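PDB 2IMP: lactaldehyde dehydrogenase, which oxidises L-lactaldehyde irreversibly to L-lactate with NAD(+) as hydride acceptor, and also acts on glycolaldehyde and L-glyceraldehyde. Local coordinates for residues Ala344-Gly355 and Pro367-Ser378. Residues are numbered along the deposited sequence; the frame is centred on the assembly and turned at random.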
loop_
_atom_site.group_PDB
_atom_site.type_symbol
_atom_site.label_atom_id
_atom_site.label_comp_id
_atom_site.label_asym_id
_atom_site.label_seq_id
_atom_site.Cartn_x
_atom_site.Cartn_y
_atom_site.Cartn_z
ATOM N N ALA A 344 -3.971 48.619 -3.114
ATOM C CA ALA A 344 -5.224 48.072 -3.599
ATOM C C ALA A 344 -6.258 49.180 -3.866
ATOM O O ALA A 344 -6.872 49.230 -4.931
ATOM C CB ALA A 344 -5.779 47.070 -2.592
ATOM N N VAL A 345 -6.429 50.063 -2.885
ATOM C CA VAL A 345 -7.361 51.170 -3.024
ATOM C C VAL A 345 -7.025 52.058 -4.240
ATOM O O VAL A 345 -7.887 52.341 -5.072
ATOM C CB VAL A 345 -7.376 52.049 -1.751
ATOM C CG1 VAL A 345 -8.374 53.187 -1.911
ATOM C CG2 VAL A 345 -7.737 51.202 -0.542
ATOM N N GLU A 346 -5.764 52.472 -4.329
ATOM C CA GLU A 346 -5.311 53.293 -5.443
ATOM C C GLU A 346 -5.597 52.632 -6.802
ATOM O O GLU A 346 -5.876 53.307 -7.793
ATOM C CB GLU A 346 -3.810 53.567 -5.321
ATOM C CG GLU A 346 -3.395 54.165 -3.986
ATOM C CD GLU A 346 -1.902 54.435 -3.906
ATOM O OE1 GLU A 346 -1.114 53.523 -4.236
ATOM O OE2 GLU A 346 -1.516 55.555 -3.504
ATOM N N GLU A 347 -5.523 51.308 -6.823
ATOM C CA GLU A 347 -5.780 50.548 -8.035
ATOM C C GLU A 347 -7.279 50.414 -8.375
ATOM O O GLU A 347 -7.639 49.929 -9.450
ATOM C CB GLU A 347 -5.140 49.161 -7.923
ATOM C CG GLU A 347 -3.616 49.180 -7.982
ATOM C CD GLU A 347 -2.993 47.810 -7.772
ATOM O OE1 GLU A 347 -3.413 46.847 -8.451
ATOM O OE2 GLU A 347 -2.073 47.699 -6.933
ATOM N N GLY A 348 -8.135 50.845 -7.453
ATOM C CA GLY A 348 -9.566 50.775 -7.696
ATOM C C GLY A 348 -10.371 49.972 -6.692
ATOM O O GLY A 348 -11.595 49.890 -6.803
ATOM N N ALA A 349 -9.696 49.376 -5.716
ATOM C CA ALA A 349 -10.379 48.581 -4.702
ATOM C C ALA A 349 -11.337 49.400 -3.811
ATOM O O ALA A 349 -10.987 50.472 -3.322
ATOM C CB ALA A 349 -9.353 47.859 -3.832
ATOM N N ARG A 350 -12.540 48.875 -3.610
ATOM C CA ARG A 350 -13.540 49.552 -2.801
ATOM C C ARG A 350 -13.569 49.087 -1.320
ATOM O O ARG A 350 -13.934 47.947 -1.027
ATOM C CB ARG A 350 -14.921 49.348 -3.436
ATOM C CG ARG A 350 -15.961 50.392 -3.057
ATOM C CD ARG A 350 -17.285 50.124 -3.760
ATOM N NE ARG A 350 -18.007 48.999 -3.169
ATOM C CZ ARG A 350 -18.973 48.324 -3.784
ATOM N NH1 ARG A 350 -19.332 48.652 -5.018
ATOM N NH2 ARG A 350 -19.587 47.326 -3.165
ATOM N N VAL A 351 -13.177 49.972 -0.408
ATOM C CA VAL A 351 -13.173 49.637 1.012
ATOM C C VAL A 351 -14.578 49.578 1.664
ATOM O O VAL A 351 -15.174 50.610 1.984
ATOM C CB VAL A 351 -12.316 50.634 1.818
ATOM C CG1 VAL A 351 -12.363 50.278 3.292
ATOM C CG2 VAL A 351 -10.884 50.613 1.315
ATOM N N ALA A 352 -15.085 48.363 1.850
ATOM C CA ALA A 352 -16.393 48.163 2.459
ATOM C C ALA A 352 -16.348 48.108 3.996
ATOM O O ALA A 352 -17.384 48.116 4.661
ATOM C CB ALA A 352 -17.022 46.889 1.917
ATOM N N PHE A 353 -15.133 48.055 4.535
ATOM C CA PHE A 353 -14.920 47.995 5.975
ATOM C C PHE A 353 -13.426 47.962 6.373
ATOM O O PHE A 353 -12.623 47.291 5.726
ATOM C CB PHE A 353 -15.632 46.770 6.560
ATOM C CG PHE A 353 -15.669 46.750 8.060
ATOM C CD1 PHE A 353 -16.227 47.812 8.767
ATOM C CD2 PHE A 353 -15.129 45.682 8.769
ATOM C CE1 PHE A 353 -16.251 47.813 10.162
ATOM C CE2 PHE A 353 -15.145 45.669 10.164
ATOM C CZ PHE A 353 -15.706 46.740 10.864
ATOM N N GLY A 354 -13.079 48.692 7.429
ATOM C CA GLY A 354 -11.702 48.737 7.882
ATOM C C GLY A 354 -10.849 49.567 6.944
ATOM O O GLY A 354 -11.206 50.696 6.615
ATOM N N GLY A 355 -9.717 49.012 6.521
ATOM C CA GLY A 355 -8.840 49.716 5.600
ATOM C C GLY A 355 -7.986 50.818 6.200
ATOM O O GLY A 355 -7.361 51.589 5.472
ATOM N N PRO A 367 -10.125 44.447 10.927
ATOM C CA PRO A 367 -10.611 43.513 9.918
ATOM C C PRO A 367 -11.001 44.376 8.701
ATOM O O PRO A 367 -11.819 45.290 8.811
ATOM C CB PRO A 367 -11.818 42.878 10.600
ATOM C CG PRO A 367 -11.385 42.828 12.024
ATOM C CD PRO A 367 -10.774 44.199 12.226
ATOM N N THR A 368 -10.400 44.084 7.559
ATOM C CA THR A 368 -10.666 44.863 6.367
ATOM C C THR A 368 -11.321 44.092 5.216
ATOM O O THR A 368 -10.875 43.012 4.837
ATOM C CB THR A 368 -9.364 45.504 5.863
ATOM O OG1 THR A 368 -8.820 46.332 6.898
ATOM C CG2 THR A 368 -9.617 46.338 4.619
ATOM N N LEU A 369 -12.393 44.665 4.684
ATOM C CA LEU A 369 -13.110 44.070 3.571
ATOM C C LEU A 369 -12.995 44.912 2.289
ATOM O O LEU A 369 -13.420 46.068 2.259
ATOM C CB LEU A 369 -14.585 43.894 3.933
ATOM C CG LEU A 369 -15.483 43.335 2.828
ATOM C CD1 LEU A 369 -14.967 41.977 2.381
ATOM C CD2 LEU A 369 -16.909 43.227 3.340
ATOM N N LEU A 370 -12.407 44.330 1.252
ATOM C CA LEU A 370 -12.241 45.032 -0.010
ATOM C C LEU A 370 -13.121 44.486 -1.145
ATOM O O LEU A 370 -13.114 43.289 -1.433
ATOM C CB LEU A 370 -10.770 44.999 -0.435
ATOM C CG LEU A 370 -9.777 45.565 0.585
ATOM C CD1 LEU A 370 -8.359 45.445 0.045
ATOM C CD2 LEU A 370 -10.114 47.017 0.883
ATOM N N LEU A 371 -13.888 45.376 -1.768
ATOM C CA LEU A 371 -14.758 44.985 -2.865
ATOM C C LEU A 371 -14.294 45.530 -4.234
ATOM O O LEU A 371 -13.304 46.251 -4.319
ATOM C CB LEU A 371 -16.197 45.431 -2.577
ATOM C CG LEU A 371 -16.796 45.002 -1.227
ATOM C CD1 LEU A 371 -18.292 45.321 -1.213
ATOM C CD2 LEU A 371 -16.577 43.509 -0.996
ATOM N N ASP A 372 -15.017 45.180 -5.290
ATOM C CA ASP A 372 -14.647 45.619 -6.629
ATOM C C ASP A 372 -13.161 45.384 -6.956
ATOM O O ASP A 372 -12.531 46.164 -7.670
ATOM C CB ASP A 372 -14.987 47.098 -6.826
ATOM C CG ASP A 372 -16.476 47.360 -6.768
ATOM O OD1 ASP A 372 -17.238 46.563 -7.358
ATOM O OD2 ASP A 372 -16.884 48.362 -6.142
ATOM N N VAL A 373 -12.617 44.310 -6.395
ATOM C CA VAL A 373 -11.236 43.939 -6.635
ATOM C C VAL A 373 -11.080 43.165 -7.954
ATOM O O VAL A 373 -11.973 42.417 -8.348
ATOM C CB VAL A 373 -10.686 43.065 -5.485
ATOM C CG1 VAL A 373 -9.229 42.712 -5.745
ATOM C CG2 VAL A 373 -10.826 43.802 -4.161
ATOM N N ARG A 374 -9.960 43.365 -8.633
ATOM C CA ARG A 374 -9.719 42.673 -9.889
ATOM C C ARG A 374 -8.589 41.632 -9.806
ATOM O O ARG A 374 -7.554 41.877 -9.182
ATOM C CB ARG A 374 -9.397 43.684 -10.995
ATOM C CG ARG A 374 -10.516 44.668 -11.299
ATOM C CD ARG A 374 -10.106 45.631 -12.403
ATOM N NE ARG A 374 -11.156 46.602 -12.707
ATOM C CZ ARG A 374 -11.096 47.493 -13.694
ATOM N NH1 ARG A 374 -10.031 47.546 -14.486
ATOM N NH2 ARG A 374 -12.105 48.333 -13.893
ATOM N N GLN A 375 -8.811 40.476 -10.424
ATOM C CA GLN A 375 -7.810 39.418 -10.437
ATOM C C GLN A 375 -6.400 39.961 -10.734
ATOM O O GLN A 375 -5.397 39.422 -10.268
ATOM C CB GLN A 375 -8.190 38.369 -11.488
ATOM C CG GLN A 375 -7.246 37.178 -11.584
ATOM C CD GLN A 375 -7.102 36.437 -10.271
ATOM O OE1 GLN A 375 -8.083 36.191 -9.573
ATOM N NE2 GLN A 375 -5.872 36.064 -9.934
ATOM N N GLU A 376 -6.368 41.045 -11.505
ATOM C CA GLU A 376 -5.134 41.710 -11.901
ATOM C C GLU A 376 -4.369 42.366 -10.729
ATOM O O GLU A 376 -3.157 42.206 -10.602
ATOM C CB GLU A 376 -5.448 42.787 -12.941
ATOM C CG GLU A 376 -6.494 42.389 -13.970
ATOM C CD GLU A 376 -6.925 43.558 -14.845
ATOM O OE1 GLU A 376 -6.069 44.118 -15.566
ATOM O OE2 GLU A 376 -8.121 43.920 -14.810
ATOM N N MET A 377 -5.101 43.105 -9.898
ATOM C CA MET A 377 -4.530 43.804 -8.749
ATOM C C MET A 377 -3.461 43.020 -7.961
ATOM O O MET A 377 -3.609 41.825 -7.711
ATOM C CB MET A 377 -5.648 44.240 -7.794
ATOM C CG MET A 377 -6.425 45.466 -8.265
ATOM S SD MET A 377 -7.795 45.943 -7.180
ATOM C CE MET A 377 -9.081 46.279 -8.393
ATOM N N SER A 378 -2.397 43.719 -7.575
ATOM C CA SER A 378 -1.303 43.110 -6.829
ATOM C C SER A 378 -1.710 42.494 -5.475
ATOM O O SER A 378 -1.007 41.635 -4.944
ATOM C CB SER A 378 -0.186 44.134 -6.606
ATOM O OG SER A 378 -0.660 45.258 -5.887
#
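Over one face of the R350 guanidinium lies D372 OD2, 2.7 Å from NH1 in a salt bridge; the guanidinium and carboxylate planes stand at 90°, and OD1 stays 3.8 Å from NH1. P367 O approaches the F353 ring obliquely, 3.3 Å from CD2. Both flat groups belong to an antiparallel pairing with a classic beta bulge, in which the strand at 350-353 borders 368-371 in the sheet that continues into strand 388-394. R350 and L371 form a hydrogen-bonded pair, with L371 N to R350 O at 2.7 Å and nearly straight (176°). At the bulge A352 and F353 both face L369, whose O takes A352 N at 2.9 Å and F353 N only weakly. The side chains of V351 and L370 lie side by side, pointing the same way, with CG2 and CD2 3.7 Å apart. T368 OG1, placed beside its own backbone N (chi1 -59°), accepts G355 N at 2.9 Å while hydrogen-bonding, as donor, to P366 O. A valine in place of T368 would probably leave G355 N without this acceptor and P366 O without its hydroxyl donor. Beyond the helix-ending Schellman motif at G348, M377 SD approaches A349 CB to 4.2 Å.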